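Local structure of fiber protein (Human adenovirus 21, 3L88) at residues C[33-38]-C[50-55]; C[43-48]-C[194-199]; C[55-60]-C[181-186]; C[70-75]-C[86-91]; C[146-151]-C[171-176]. The protein forms the adenovirus fibre, whose knob domain, described here, binds the receptor CD46 and so probably attaches the virus to host cells. All coordinates share one frame; numbering follows the deposited sequence.

Overall arrangement
Interactions 1 and 2 belong to one sheet, joined through strand 45-54: interaction 1 ties its far half to strand 33-42, interaction 2 its start to strand 191-196. Interactions 4 and 5 involve neighbouring strands of the other sheet, 67-76 and 165-174. Between the sheets, leucines and valines of interaction 1 meet Leu72 and Leu74 of interaction 4 and Trp171 of interaction 5, the apolar core. Interaction 3 lies at the surface, about 34 Å centre to centre from interaction 2, and relies chiefly on one asparagine. Interaction 2 is buried against another subunit; interaction 4 binds a loop to a strand through polar side chains.

Interaction 1: residues C[33-38]-C[50-55]; sequences GKLTLV and VSLVGV
Lys34 and Val53 face each other as a hydrogen-bonded antiparallel pair, and Thr36 and Ser51 repeat the pattern two residues on, so four backbone bonds close this part of the hairpin formed by strands 33-42 and 45-54. Lys34 N donates to Val53 O at 2.7 Å, almost straight at 173°. Thr36 N reaches Ser51 O at 2.8 Å, and each bond is answered by a return bond, from Val53 N to Lys34 O and from Ser51 N to Thr36 O. A weaker kind of contact supplements them: Val50 CA points its hydrogen at Thr36 O, 3.2 Å away.

Apolar contacts fill the face that carries Leu35, Leu37, Val50 and Leu52. Leu35 CD1 meets Val50 CG2 at 3.7 Å, while Leu37 CD1 rests on Val50 CB at 4.0 Å. In Leu35, CG lies anti to the backbone N (chi1 176°), which carries the branch across to the neighbouring strand. Leu52 CD1 leans back over the Lys34 carbonyl, 3.6 Å from Lys34 O. Leu72, Leu74 and Trp171 of the second sheet pack onto this face.

The other face is mixed. Thr36 CB sits 3.7 Å from Ser51 OG, and Thr36 also packs on Ile196 of the second subunit. Beyond the strand end, the extended methylenes of Lys34 cross Val55 at about a right angle, with Lys34 CG 3.8 Å from Val55 CG2.

The hairpin is thus two-sided: its leucines and valines bury themselves between the sheets of the knob, while the threonine and serine face combines polar groups with a subunit contact in the trimer.

Interaction 2: residues C[43-48]-C[194-199]; sequences GGLVNG and SYIRED
Ser194 starts the contact with its backbone: Ser194 CA directs its hydrogen at Val46 O, 3.1 Å away, in a non-hydrogen-bonded antiparallel pair with Asn47. Packing on Phe192 of the third subunit covers Ser194.

Tyr195 pairs with Val46 through two backbone bonds, the shorter from Val46 N to Tyr195 O at 2.9 Å and the longer from Tyr195 N to Val46 O at 3.3 Å. Its CG sits between the backbone N and the carbonyl carbon (chi1 59°), which sets the ring alongside Val46, whose CB stands over one face, 4.1 Å from the ring centroid of Tyr195 and 26° off the normal, a CH-pi contact. The hydroxyl is bonded to Phe111 O.

Ile196 turns away, yet Ile196 CG1 touches Leu45 CD2 at 4.1 Å; both side chains pack against the third subunit, on Ile16 and Val40 respectively.

Arg197 grips the turn before strand 45-54. Its backbone N bonds Gly44 O at 3.2 Å, and its extended chain brings Arg197 NE to Gly43 O at 2.7 Å, with the oxygen in the guanidinium plane. Arg197 NH2 adds a weak bond to the same oxygen, while NH1 goes to Ala110 O. Val46 CG2 packs on Arg197 CB at 3.8 Å.

At Arg197 the pairing thus passes from strand bonds to side-chain bonds on the glycine turn, next to residues that pack on the third subunit. Gly43 O, with Ala110 O, probably helps offset the guanidinium charge, while Gly44 O takes the backbone N-H.

Interaction 3: residues C[55-60]-C[181-186]; sequences VSDTVN and SNIATL
Asn60, at the end of a loop turn built on an ST motif, takes two backbone N-H groups from the facing loop 181-186. Its carbonyl oxygen accepts from Ala184, with Ala184 N to Asn60 O at 3.0 Å and the donor in the carbonyl plane. Its side-chain oxygen accepts from Leu186, with Leu186 N to Asn60 OD1 at 2.8 Å. That bond is straight at the hydrogen, 175°, but the donor stands above the amide plane, 49° out of it, so it misses the lone pairs. Ile183 runs along the same turn: its CG1 flanks the Asn60 carbonyl, and Ile183 CD1 comes 3.3 Å from Asp57 OD1. Having CG1 anti to the backbone N (chi1 -176°) stretches the isoleucine over to that carboxylate.

Leu186 backs this polar row with a hydrophobic contact, Leu186 CD1 lying 4.3 Å from Val59 CG1; Phe63 and Ile70 pack on the same leucine.

Farther out, Ser56 shapes the turn that presents Asn60. Asn60 N bonds Ser56 O at 3.0 Å, and Asn60 ND2 makes a weak bond to Gly54 O at the end of the hairpin strand. The facing loop is also tied to that strand end by a Gly54-Leu186 backbone bond, and Thr185 packs on Arg125 of the second subunit. In the ST motif itself, Ser56 OG accepts from Val59 N at 3.2 Å.

Interaction 4: residues C[70-75]-C[86-91]; sequences IQLRLY and ESNLKI
Arg73 lays one face of its guanidinium over Asn88 OD1, which sits 3.6 Å above the plane of the group, over its centre. The amide and guanidinium planes are steeply inclined, 74° apart, so the amide meets the cation with its oxygen and does not stack flat on it. The arginine chain bends at chi3 (-53°) to fold over in this way, and its NH2 end is held by a salt bridge to Glu26.

The same Asn88 OD1 accepts from the backbone, with Arg73 N at 2.9 Å and 171° at the hydrogen. Asn88 N returns a bond to Arg73 O at 3.0 Å, so Asn88 grips both polar backbone atoms of Arg73. Asn88 ND2 in turn bonds Gln23 O, which helps fix the amide's rotation.

Two residues further along the strand, the loop's Ser87 serves Tyr75 in a similar way: Ser87 OG accepts from Tyr75 N at 2.9 Å and donates to Leu83 O. The edge of the Tyr75 ring meets Glu86 O, 3.6 Å from Tyr75 CE2.

On the side facing the other sheet, Leu74 CD1 touches Leu89 CD2 at 3.6 Å, and Leu72 CD2 covers Asn88 CB at 3.8 Å. Leu72 and Leu74 pack on Leu35 and Leu37 of the facing sheet.

Polar side chains of a loop thus complete the edge of strand 67-76, outermost in its sheet within the chain, in the beta-sandwich of the fibre knob.

Interaction 5: residues C[146-151]-C[171-176]; sequences VPLNIS and WNLNAK
On strands whose directions differ by 145°, Asn149 and Asn172 form a hydrogen-bonded antiparallel pair, with Asn172 N to Asn149 O at 2.8 Å and a longer, bent return bond from Asn149 N to Asn172 O at 3.1 Å, and Ile150 and Trp171 form the non-hydrogen-bonded pair beside it.

The side chains of Ile150 and Trp171 lie side by side and point the same way. The isoleucine's CD1 stands over one face of the indole, 3.6 Å from the centroid of the five-membered ring of Trp171 and 18° off its normal, a CH-pi contact. Ile150 has CG1 anti to the backbone N, and chi2 near 90° turns CD1 over NE1 and CE2. Val50 and Leu52 of the other sheet and Cys135 of strand 130-138 also pack on the tryptophan. Below this pair in the backbone, Trp171 CA adds a CA-H...O contact to Asn149 O at 3.4 Å.

Toward Val146 the strands diverge, Val146 CA lying 8.1 Å from Ala175 CA. As they separate, Leu173 bridges the gap: Leu148 CD2 meets Leu173 CB at 3.9 Å and Val146 CG1 meets Leu173 CD1 at 3.7 Å. On the opposite face from Trp171, the amide of Asn172 is held by Glu170, with a weak bond to Thr69.

Where backbone bonding gives out, apolar contact takes over, so the hairpin of strands 145-154 and 165-174 keeps its hold while it twists and buries its tryptophan between the sheets.

Interaction 1: residues C[33-38]-C[50-55]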
# COMPACT_ATOMS: atom_id res chain seq x y z
N GLY C 33 10.30 8.83 -21.56
CA GLY C 33 9.62 7.95 -20.63
C GLY C 33 8.12 8.10 -20.68
O GLY C 33 7.60 9.17 -21.00
N LYS C 34 7.42 7.00 -20.40
CA LYS C 34 5.97 7.02 -20.28
C LYS C 34 5.58 6.88 -18.81
O LYS C 34 5.75 5.81 -18.22
CB LYS C 34 5.34 5.88 -21.08
CG LYS C 34 5.61 5.92 -22.57
CD LYS C 34 5.27 4.58 -23.22
CE LYS C 34 5.22 4.68 -24.73
NZ LYS C 34 4.88 3.37 -25.35
N LEU C 35 5.09 7.96 -18.23
CA LEU C 35 4.66 7.96 -16.84
C LEU C 35 3.16 7.71 -16.74
O LEU C 35 2.35 8.45 -17.31
CB LEU C 35 5.02 9.29 -16.17
CG LEU C 35 4.53 9.44 -14.73
CD1 LEU C 35 5.35 8.57 -13.78
CD2 LEU C 35 4.55 10.91 -14.29
N THR C 36 2.79 6.66 -16.01
CA THR C 36 1.39 6.42 -15.70
C THR C 36 1.10 6.86 -14.27
O THR C 36 1.67 6.33 -13.32
CB THR C 36 1.00 4.94 -15.88
OG1 THR C 36 1.16 4.57 -17.25
CG2 THR C 36 -0.45 4.72 -15.47
N LEU C 37 0.23 7.85 -14.13
CA LEU C 37 -0.09 8.39 -12.82
C LEU C 37 -1.60 8.59 -12.68
O LEU C 37 -2.22 9.23 -13.51
CB LEU C 37 0.64 9.72 -12.60
CG LEU C 37 0.30 10.45 -11.30
CD1 LEU C 37 0.84 9.70 -10.10
CD2 LEU C 37 0.83 11.87 -11.32
N VAL C 38 -2.17 7.99 -11.64
CA VAL C 38 -3.60 8.12 -11.37
C VAL C 38 -3.82 8.67 -9.97
O VAL C 38 -3.27 8.17 -9.00
CB VAL C 38 -4.34 6.77 -11.51
CG1 VAL C 38 -5.85 7.01 -11.53
CG2 VAL C 38 -3.89 6.03 -12.76
N VAL C 50 1.24 4.91 -9.40
CA VAL C 50 2.30 5.41 -10.27
C VAL C 50 3.19 4.29 -10.79
O VAL C 50 3.65 3.43 -10.02
CB VAL C 50 3.15 6.49 -9.55
CG1 VAL C 50 3.97 5.88 -8.42
CG2 VAL C 50 4.06 7.20 -10.55
N SER C 51 3.44 4.29 -12.09
CA SER C 51 4.42 3.39 -12.70
C SER C 51 5.08 4.03 -13.92
O SER C 51 4.49 4.89 -14.58
CB SER C 51 3.77 2.06 -13.09
OG SER C 51 2.89 2.21 -14.19
N LEU C 52 6.29 3.58 -14.23
CA LEU C 52 7.10 4.21 -15.26
C LEU C 52 7.62 3.20 -16.29
O LEU C 52 8.08 2.12 -15.94
CB LEU C 52 8.28 4.95 -14.62
CG LEU C 52 9.25 5.72 -15.52
CD1 LEU C 52 8.57 6.91 -16.19
CD2 LEU C 52 10.45 6.18 -14.70
N VAL C 53 7.54 3.57 -17.57
CA VAL C 53 8.16 2.79 -18.64
C VAL C 53 9.15 3.64 -19.44
O VAL C 53 8.81 4.74 -19.88
CB VAL C 53 7.10 2.22 -19.60
CG1 VAL C 53 7.76 1.41 -20.71
CG2 VAL C 53 6.09 1.38 -18.84
N GLY C 54 10.37 3.13 -19.61
CA GLY C 54 11.41 3.86 -20.33
C GLY C 54 11.27 3.75 -21.84
O GLY C 54 10.85 2.71 -22.35
N VAL C 55 11.63 4.81 -22.56
CA VAL C 55 11.46 4.84 -24.01
C VAL C 55 12.79 4.90 -24.77
O VAL C 55 13.03 4.11 -25.67
CB VAL C 55 10.56 6.01 -24.46
CG1 VAL C 55 10.57 6.13 -25.97
CG2 VAL C 55 9.15 5.81 -23.94

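Interaction 2: residues C[43-48]-C[194-199]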
# COMPACT_ATOMS: atom_id res chain seq x y z
N GLY C 43 -12.47 10.76 0.05
CA GLY C 43 -12.68 11.56 1.25
C GLY C 43 -11.56 12.57 1.42
O GLY C 43 -11.26 13.34 0.52
N GLY C 44 -10.89 12.52 2.57
CA GLY C 44 -9.85 13.47 2.90
C GLY C 44 -8.49 13.19 2.31
O GLY C 44 -7.57 13.97 2.49
N LEU C 45 -8.35 12.07 1.62
CA LEU C 45 -7.11 11.72 0.97
C LEU C 45 -7.23 11.66 -0.52
O LEU C 45 -8.30 11.60 -1.06
CB LEU C 45 -6.61 10.36 1.42
CG LEU C 45 -6.65 10.07 2.89
CD1 LEU C 45 -6.79 8.60 3.09
CD2 LEU C 45 -5.39 10.59 3.51
N VAL C 46 -6.08 11.64 -1.17
CA VAL C 46 -5.97 11.17 -2.53
C VAL C 46 -5.38 9.77 -2.54
O VAL C 46 -4.42 9.49 -1.84
CB VAL C 46 -5.11 12.15 -3.39
CG1 VAL C 46 -4.45 11.46 -4.55
CG2 VAL C 46 -5.95 13.29 -3.88
N ASN C 47 -5.99 8.88 -3.31
CA ASN C 47 -5.38 7.57 -3.58
C ASN C 47 -4.57 7.58 -4.87
O ASN C 47 -5.06 8.03 -5.91
CB ASN C 47 -6.44 6.47 -3.65
CG ASN C 47 -6.85 5.96 -2.29
OD1 ASN C 47 -6.33 6.42 -1.27
ND2 ASN C 47 -7.77 5.02 -2.27
N GLY C 48 -3.35 7.08 -4.80
CA GLY C 48 -2.38 7.27 -5.87
C GLY C 48 -1.85 5.97 -6.45
O GLY C 48 -1.71 4.97 -5.76
N SER C 194 -1.05 7.19 -0.58
CA SER C 194 -2.08 8.16 -0.24
C SER C 194 -1.41 9.40 0.32
O SER C 194 -0.28 9.33 0.80
CB SER C 194 -3.04 7.58 0.81
OG SER C 194 -3.79 6.49 0.30
N TYR C 195 -2.10 10.53 0.23
CA TYR C 195 -1.70 11.71 0.97
C TYR C 195 -2.90 12.59 1.26
O TYR C 195 -3.95 12.46 0.62
CB TYR C 195 -0.62 12.50 0.22
CG TYR C 195 -1.02 12.98 -1.16
CD1 TYR C 195 -1.95 13.99 -1.33
CD2 TYR C 195 -0.41 12.46 -2.30
CE1 TYR C 195 -2.30 14.44 -2.59
CE2 TYR C 195 -0.74 12.91 -3.56
CZ TYR C 195 -1.68 13.90 -3.70
OH TYR C 195 -2.01 14.35 -4.95
N ILE C 196 -2.76 13.45 2.25
CA ILE C 196 -3.83 14.36 2.64
C ILE C 196 -3.97 15.45 1.59
O ILE C 196 -3.00 16.13 1.26
CB ILE C 196 -3.56 14.97 4.01
CG1 ILE C 196 -3.45 13.87 5.07
CG2 ILE C 196 -4.65 15.96 4.37
CD1 ILE C 196 -2.68 14.26 6.31
N ARG C 197 -5.17 15.59 1.04
CA ARG C 197 -5.38 16.48 -0.10
C ARG C 197 -5.85 17.87 0.29
O ARG C 197 -6.30 18.10 1.41
CB ARG C 197 -6.35 15.86 -1.11
CG ARG C 197 -7.74 15.62 -0.57
CD ARG C 197 -8.64 15.01 -1.63
NE ARG C 197 -10.03 15.00 -1.21
CZ ARG C 197 -10.89 15.98 -1.45
NH1 ARG C 197 -10.50 17.07 -2.10
NH2 ARG C 197 -12.15 15.89 -1.02
N GLU C 198 -5.73 18.81 -0.65
CA GLU C 198 -6.00 20.22 -0.40
C GLU C 198 -7.50 20.50 -0.32
O GLU C 198 -8.31 19.78 -0.89
CB GLU C 198 -5.35 21.07 -1.49
CG GLU C 198 -5.62 22.57 -1.36
CD GLU C 198 -4.90 23.20 -0.18
OE1 GLU C 198 -3.78 22.76 0.15
OE2 GLU C 198 -5.46 24.15 0.40
N ASP C 199 -7.85 21.55 0.41
CA ASP C 199 -9.24 22.00 0.52
C ASP C 199 -10.22 20.83 0.57
O ASP C 199 -11.41 21.01 0.83
CB ASP C 199 -9.60 22.94 -0.63
CG ASP C 199 -10.49 22.28 -1.67
OD1 ASP C 199 -11.34 22.97 -2.27
OD2 ASP C 199 -10.35 21.05 -1.88

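Interaction 3: residues C[55-60]-C[181-186]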
# COMPACT_ATOMS: atom_id res chain seq x y z
N VAL C 55 11.63 4.81 -22.56
CA VAL C 55 11.46 4.84 -24.01
C VAL C 55 12.79 4.90 -24.77
O VAL C 55 13.03 4.11 -25.67
CB VAL C 55 10.56 6.01 -24.46
CG1 VAL C 55 10.57 6.13 -25.97
CG2 VAL C 55 9.15 5.81 -23.94
N SER C 56 13.64 5.86 -24.40
CA SER C 56 14.89 6.07 -25.11
C SER C 56 15.92 5.02 -24.75
O SER C 56 15.81 4.36 -23.72
CB SER C 56 15.44 7.47 -24.81
OG SER C 56 16.17 7.48 -23.59
N ASP C 57 16.93 4.86 -25.60
CA ASP C 57 18.02 3.93 -25.36
C ASP C 57 18.79 4.27 -24.09
O ASP C 57 19.24 3.38 -23.37
CB ASP C 57 18.98 3.91 -26.55
CG ASP C 57 18.45 3.08 -27.71
OD1 ASP C 57 17.29 2.63 -27.64
OD2 ASP C 57 19.21 2.85 -28.67
N THR C 58 18.96 5.56 -23.82
CA THR C 58 19.70 6.00 -22.65
C THR C 58 19.00 5.55 -21.36
O THR C 58 19.64 5.00 -20.46
CB THR C 58 19.87 7.52 -22.63
OG1 THR C 58 20.31 7.97 -23.91
CG2 THR C 58 20.88 7.93 -21.58
N VAL C 59 17.70 5.79 -21.30
CA VAL C 59 16.90 5.36 -20.16
C VAL C 59 16.98 3.85 -20.01
O VAL C 59 17.22 3.34 -18.91
CB VAL C 59 15.42 5.80 -20.32
CG1 VAL C 59 14.55 5.13 -19.27
CG2 VAL C 59 15.30 7.31 -20.23
N ASN C 60 16.83 3.14 -21.12
CA ASN C 60 16.78 1.68 -21.09
C ASN C 60 18.15 1.01 -21.00
O ASN C 60 18.28 -0.20 -21.15
CB ASN C 60 16.00 1.16 -22.31
CG ASN C 60 14.53 1.53 -22.26
OD1 ASN C 60 13.93 1.62 -21.19
ND2 ASN C 60 13.94 1.74 -23.43
N SER C 181 22.87 -6.47 -18.49
CA SER C 181 24.16 -6.24 -19.12
C SER C 181 23.97 -5.55 -20.47
O SER C 181 24.93 -5.06 -21.07
CB SER C 181 24.91 -7.57 -19.30
OG SER C 181 24.07 -8.54 -19.90
N ASN C 182 22.73 -5.51 -20.93
CA ASN C 182 22.42 -4.83 -22.18
C ASN C 182 21.12 -4.04 -22.12
O ASN C 182 20.38 -4.11 -21.14
CB ASN C 182 22.38 -5.83 -23.34
CG ASN C 182 23.75 -6.18 -23.86
OD1 ASN C 182 24.57 -5.29 -24.13
ND2 ASN C 182 24.02 -7.47 -24.02
N ILE C 183 20.85 -3.28 -23.18
CA ILE C 183 19.63 -2.49 -23.28
C ILE C 183 18.40 -3.37 -23.06
O ILE C 183 18.32 -4.48 -23.57
CB ILE C 183 19.53 -1.78 -24.64
CG1 ILE C 183 18.30 -0.89 -24.69
CG2 ILE C 183 19.51 -2.79 -25.77
CD1 ILE C 183 18.28 0.04 -25.88
N ALA C 184 17.47 -2.87 -22.25
CA ALA C 184 16.20 -3.55 -22.01
C ALA C 184 15.17 -2.55 -21.50
O ALA C 184 15.52 -1.59 -20.81
CB ALA C 184 16.39 -4.68 -21.01
N THR C 185 13.91 -2.76 -21.86
CA THR C 185 12.85 -1.83 -21.48
C THR C 185 12.77 -1.67 -19.96
O THR C 185 12.48 -2.62 -19.24
CB THR C 185 11.48 -2.27 -22.01
OG1 THR C 185 11.55 -2.45 -23.43
CG2 THR C 185 10.43 -1.22 -21.69
N LEU C 186 13.06 -0.46 -19.50
CA LEU C 186 12.91 -0.12 -18.09
C LEU C 186 11.44 -0.01 -17.72
O LEU C 186 10.68 0.72 -18.35
CB LEU C 186 13.62 1.21 -17.80
CG LEU C 186 13.62 1.68 -16.34
CD1 LEU C 186 14.92 2.39 -16.02
CD2 LEU C 186 12.42 2.58 -16.05

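Interaction 4: residues C[70-75]-C[86-91]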
# COMPACT_ATOMS: atom_id res chain seq x y z
N ILE C 70 16.26 7.93 -10.87
CA ILE C 70 15.34 8.61 -11.77
C ILE C 70 14.46 9.54 -10.97
O ILE C 70 13.85 9.13 -9.98
CB ILE C 70 14.46 7.61 -12.53
CG1 ILE C 70 15.30 6.81 -13.52
CG2 ILE C 70 13.32 8.33 -13.23
CD1 ILE C 70 14.61 5.56 -14.05
N GLN C 71 14.38 10.80 -11.40
CA GLN C 71 13.64 11.81 -10.66
C GLN C 71 12.69 12.57 -11.58
O GLN C 71 13.12 13.17 -12.57
CB GLN C 71 14.60 12.79 -9.99
CG GLN C 71 13.98 13.59 -8.85
CD GLN C 71 14.91 14.67 -8.31
OE1 GLN C 71 15.10 15.71 -8.93
NE2 GLN C 71 15.48 14.43 -7.13
N LEU C 72 11.41 12.55 -11.25
CA LEU C 72 10.42 13.35 -11.96
C LEU C 72 9.78 14.37 -11.02
O LEU C 72 9.15 14.00 -10.03
CB LEU C 72 9.34 12.44 -12.57
CG LEU C 72 9.82 11.31 -13.48
CD1 LEU C 72 8.65 10.47 -13.99
CD2 LEU C 72 10.63 11.87 -14.64
N ARG C 73 9.97 15.65 -11.33
CA ARG C 73 9.38 16.73 -10.54
C ARG C 73 8.16 17.32 -11.25
O ARG C 73 8.25 17.77 -12.39
CB ARG C 73 10.40 17.84 -10.30
CG ARG C 73 11.54 17.45 -9.37
CD ARG C 73 12.55 18.57 -9.25
NE ARG C 73 13.01 19.03 -10.56
CZ ARG C 73 13.97 18.43 -11.27
NH1 ARG C 73 14.58 17.36 -10.79
NH2 ARG C 73 14.31 18.91 -12.46
N LEU C 74 7.01 17.29 -10.58
CA LEU C 74 5.81 17.91 -11.12
C LEU C 74 5.48 19.16 -10.32
O LEU C 74 5.44 19.13 -9.09
CB LEU C 74 4.63 16.94 -11.08
CG LEU C 74 4.81 15.47 -11.48
CD1 LEU C 74 3.49 14.91 -12.02
CD2 LEU C 74 5.92 15.27 -12.49
N TYR C 75 5.26 20.26 -11.02
CA TYR C 75 4.88 21.51 -10.39
C TYR C 75 3.52 21.96 -10.90
O TYR C 75 3.22 21.84 -12.09
CB TYR C 75 5.92 22.60 -10.66
CG TYR C 75 7.31 22.26 -10.15
CD1 TYR C 75 7.60 22.31 -8.79
CD2 TYR C 75 8.32 21.88 -11.02
CE1 TYR C 75 8.86 22.01 -8.32
CE2 TYR C 75 9.59 21.57 -10.56
CZ TYR C 75 9.85 21.64 -9.21
OH TYR C 75 11.10 21.33 -8.73
N GLU C 86 8.48 23.90 -16.27
CA GLU C 86 9.30 23.63 -15.10
C GLU C 86 9.36 22.14 -14.76
O GLU C 86 10.27 21.68 -14.07
CB GLU C 86 8.79 24.42 -13.89
CG GLU C 86 8.96 25.92 -14.00
CD GLU C 86 7.73 26.61 -14.55
OE1 GLU C 86 7.09 26.07 -15.48
OE2 GLU C 86 7.39 27.71 -14.05
N SER C 87 8.38 21.38 -15.25
CA SER C 87 8.22 19.99 -14.82
C SER C 87 8.93 18.99 -15.73
O SER C 87 9.24 19.30 -16.88
CB SER C 87 6.73 19.64 -14.72
OG SER C 87 6.07 20.50 -13.80
N ASN C 88 9.18 17.80 -15.20
CA ASN C 88 9.64 16.67 -16.01
C ASN C 88 8.51 16.04 -16.81
O ASN C 88 8.73 15.51 -17.89
CB ASN C 88 10.30 15.62 -15.13
CG ASN C 88 11.63 16.07 -14.57
OD1 ASN C 88 11.73 16.51 -13.43
ND2 ASN C 88 12.67 15.97 -15.39
N LEU C 89 7.30 16.09 -16.25
CA LEU C 89 6.10 15.71 -17.00
C LEU C 89 5.72 16.83 -17.97
O LEU C 89 5.57 17.98 -17.57
CB LEU C 89 4.95 15.42 -16.03
CG LEU C 89 3.61 14.98 -16.64
CD1 LEU C 89 3.74 13.66 -17.39
CD2 LEU C 89 2.56 14.88 -15.54
N LYS C 90 5.59 16.49 -19.25
CA LYS C 90 5.46 17.50 -20.29
C LYS C 90 4.06 17.56 -20.87
O LYS C 90 3.76 18.41 -21.70
CB LYS C 90 6.47 17.24 -21.42
CG LYS C 90 7.92 17.44 -21.00
CD LYS C 90 8.15 18.86 -20.52
CE LYS C 90 9.57 19.04 -20.01
NZ LYS C 90 9.74 20.38 -19.39
N ILE C 91 3.21 16.63 -20.45
CA ILE C 91 1.82 16.60 -20.89
C ILE C 91 0.89 16.74 -19.69
O ILE C 91 1.01 16.00 -18.71
CB ILE C 91 1.50 15.29 -21.66
CG1 ILE C 91 2.35 15.21 -22.93
CG2 ILE C 91 0.01 15.22 -22.00
CD1 ILE C 91 2.02 14.03 -23.82

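Interaction 5: residues C[146-151]-C[171-176]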
# COMPACT_ATOMS: atom_id res chain seq x y z
N VAL C 146 14.10 -7.10 -8.89
CA VAL C 146 15.06 -6.18 -8.30
C VAL C 146 14.34 -5.03 -7.62
O VAL C 146 13.50 -4.35 -8.23
CB VAL C 146 16.04 -5.63 -9.36
CG1 VAL C 146 16.98 -4.61 -8.74
CG2 VAL C 146 16.84 -6.77 -9.99
N PRO C 147 14.63 -4.82 -6.32
CA PRO C 147 13.97 -3.80 -5.50
C PRO C 147 14.38 -2.40 -5.92
O PRO C 147 15.56 -2.13 -6.16
CB PRO C 147 14.49 -4.09 -4.09
CG PRO C 147 15.17 -5.43 -4.15
CD PRO C 147 15.63 -5.59 -5.56
N LEU C 148 13.41 -1.50 -6.00
CA LEU C 148 13.68 -0.09 -6.23
C LEU C 148 13.10 0.75 -5.10
O LEU C 148 11.89 0.74 -4.86
CB LEU C 148 13.06 0.35 -7.56
CG LEU C 148 13.54 -0.35 -8.82
CD1 LEU C 148 12.68 0.07 -10.00
CD2 LEU C 148 15.01 -0.02 -9.07
N ASN C 149 13.96 1.49 -4.42
CA ASN C 149 13.51 2.45 -3.43
C ASN C 149 12.76 3.58 -4.10
O ASN C 149 13.31 4.25 -4.98
CB ASN C 149 14.69 2.99 -2.63
CG ASN C 149 15.54 1.87 -2.03
OD1 ASN C 149 15.06 1.06 -1.24
ND2 ASN C 149 16.81 1.83 -2.42
N ILE C 150 11.50 3.77 -3.73
CA ILE C 150 10.71 4.87 -4.25
C ILE C 150 10.39 5.85 -3.13
O ILE C 150 9.95 5.45 -2.05
CB ILE C 150 9.39 4.39 -4.90
CG1 ILE C 150 8.45 5.57 -5.15
CG2 ILE C 150 8.71 3.37 -4.00
CD1 ILE C 150 8.61 6.22 -6.49
N SER C 151 10.64 7.13 -3.39
CA SER C 151 10.26 8.17 -2.45
C SER C 151 9.50 9.29 -3.15
O SER C 151 9.86 9.72 -4.24
CB SER C 151 11.48 8.72 -1.72
OG SER C 151 12.22 9.57 -2.56
N TRP C 171 12.95 7.22 -8.06
CA TRP C 171 13.30 5.80 -7.97
C TRP C 171 14.81 5.64 -7.85
O TRP C 171 15.58 6.26 -8.59
CB TRP C 171 12.81 5.05 -9.22
CG TRP C 171 11.32 4.94 -9.34
CD1 TRP C 171 10.54 3.90 -8.93
CD2 TRP C 171 10.44 5.90 -9.94
NE1 TRP C 171 9.22 4.15 -9.24
CE2 TRP C 171 9.13 5.38 -9.86
CE3 TRP C 171 10.62 7.16 -10.53
CZ2 TRP C 171 8.02 6.06 -10.34
CZ3 TRP C 171 9.52 7.83 -11.02
CH2 TRP C 171 8.23 7.28 -10.93
N ASN C 172 15.24 4.78 -6.94
CA ASN C 172 16.66 4.50 -6.77
C ASN C 172 16.99 3.03 -6.91
O ASN C 172 16.44 2.19 -6.20
CB ASN C 172 17.16 5.02 -5.43
CG ASN C 172 17.59 6.47 -5.49
OD1 ASN C 172 18.65 6.79 -6.04
ND2 ASN C 172 16.77 7.35 -4.93
N LEU C 173 17.90 2.72 -7.83
CA LEU C 173 18.50 1.40 -7.91
C LEU C 173 19.80 1.38 -7.12
O LEU C 173 20.69 2.20 -7.34
CB LEU C 173 18.78 1.02 -9.36
CG LEU C 173 19.63 -0.24 -9.56
CD1 LEU C 173 18.84 -1.48 -9.16
CD2 LEU C 173 20.12 -0.35 -10.99
N ASN C 174 19.91 0.42 -6.20
CA ASN C 174 21.14 0.27 -5.44
C ASN C 174 21.46 -1.19 -5.17
O ASN C 174 21.21 -1.69 -4.07
CB ASN C 174 21.06 1.04 -4.13
CG ASN C 174 22.40 1.15 -3.44
OD1 ASN C 174 22.48 1.17 -2.21
ND2 ASN C 174 23.47 1.22 -4.23
N ALA C 175 22.04 -1.86 -6.16
CA ALA C 175 22.25 -3.30 -6.10
C ALA C 175 23.74 -3.65 -6.00
O ALA C 175 24.60 -2.79 -6.23
CB ALA C 175 21.63 -3.98 -7.31
N LYS C 176 24.04 -4.90 -5.66
CA LYS C 176 25.42 -5.38 -5.59
C LYS C 176 25.98 -5.66 -6.98
O LYS C 176 27.19 -5.67 -7.17
CB LYS C 176 25.51 -6.63 -4.71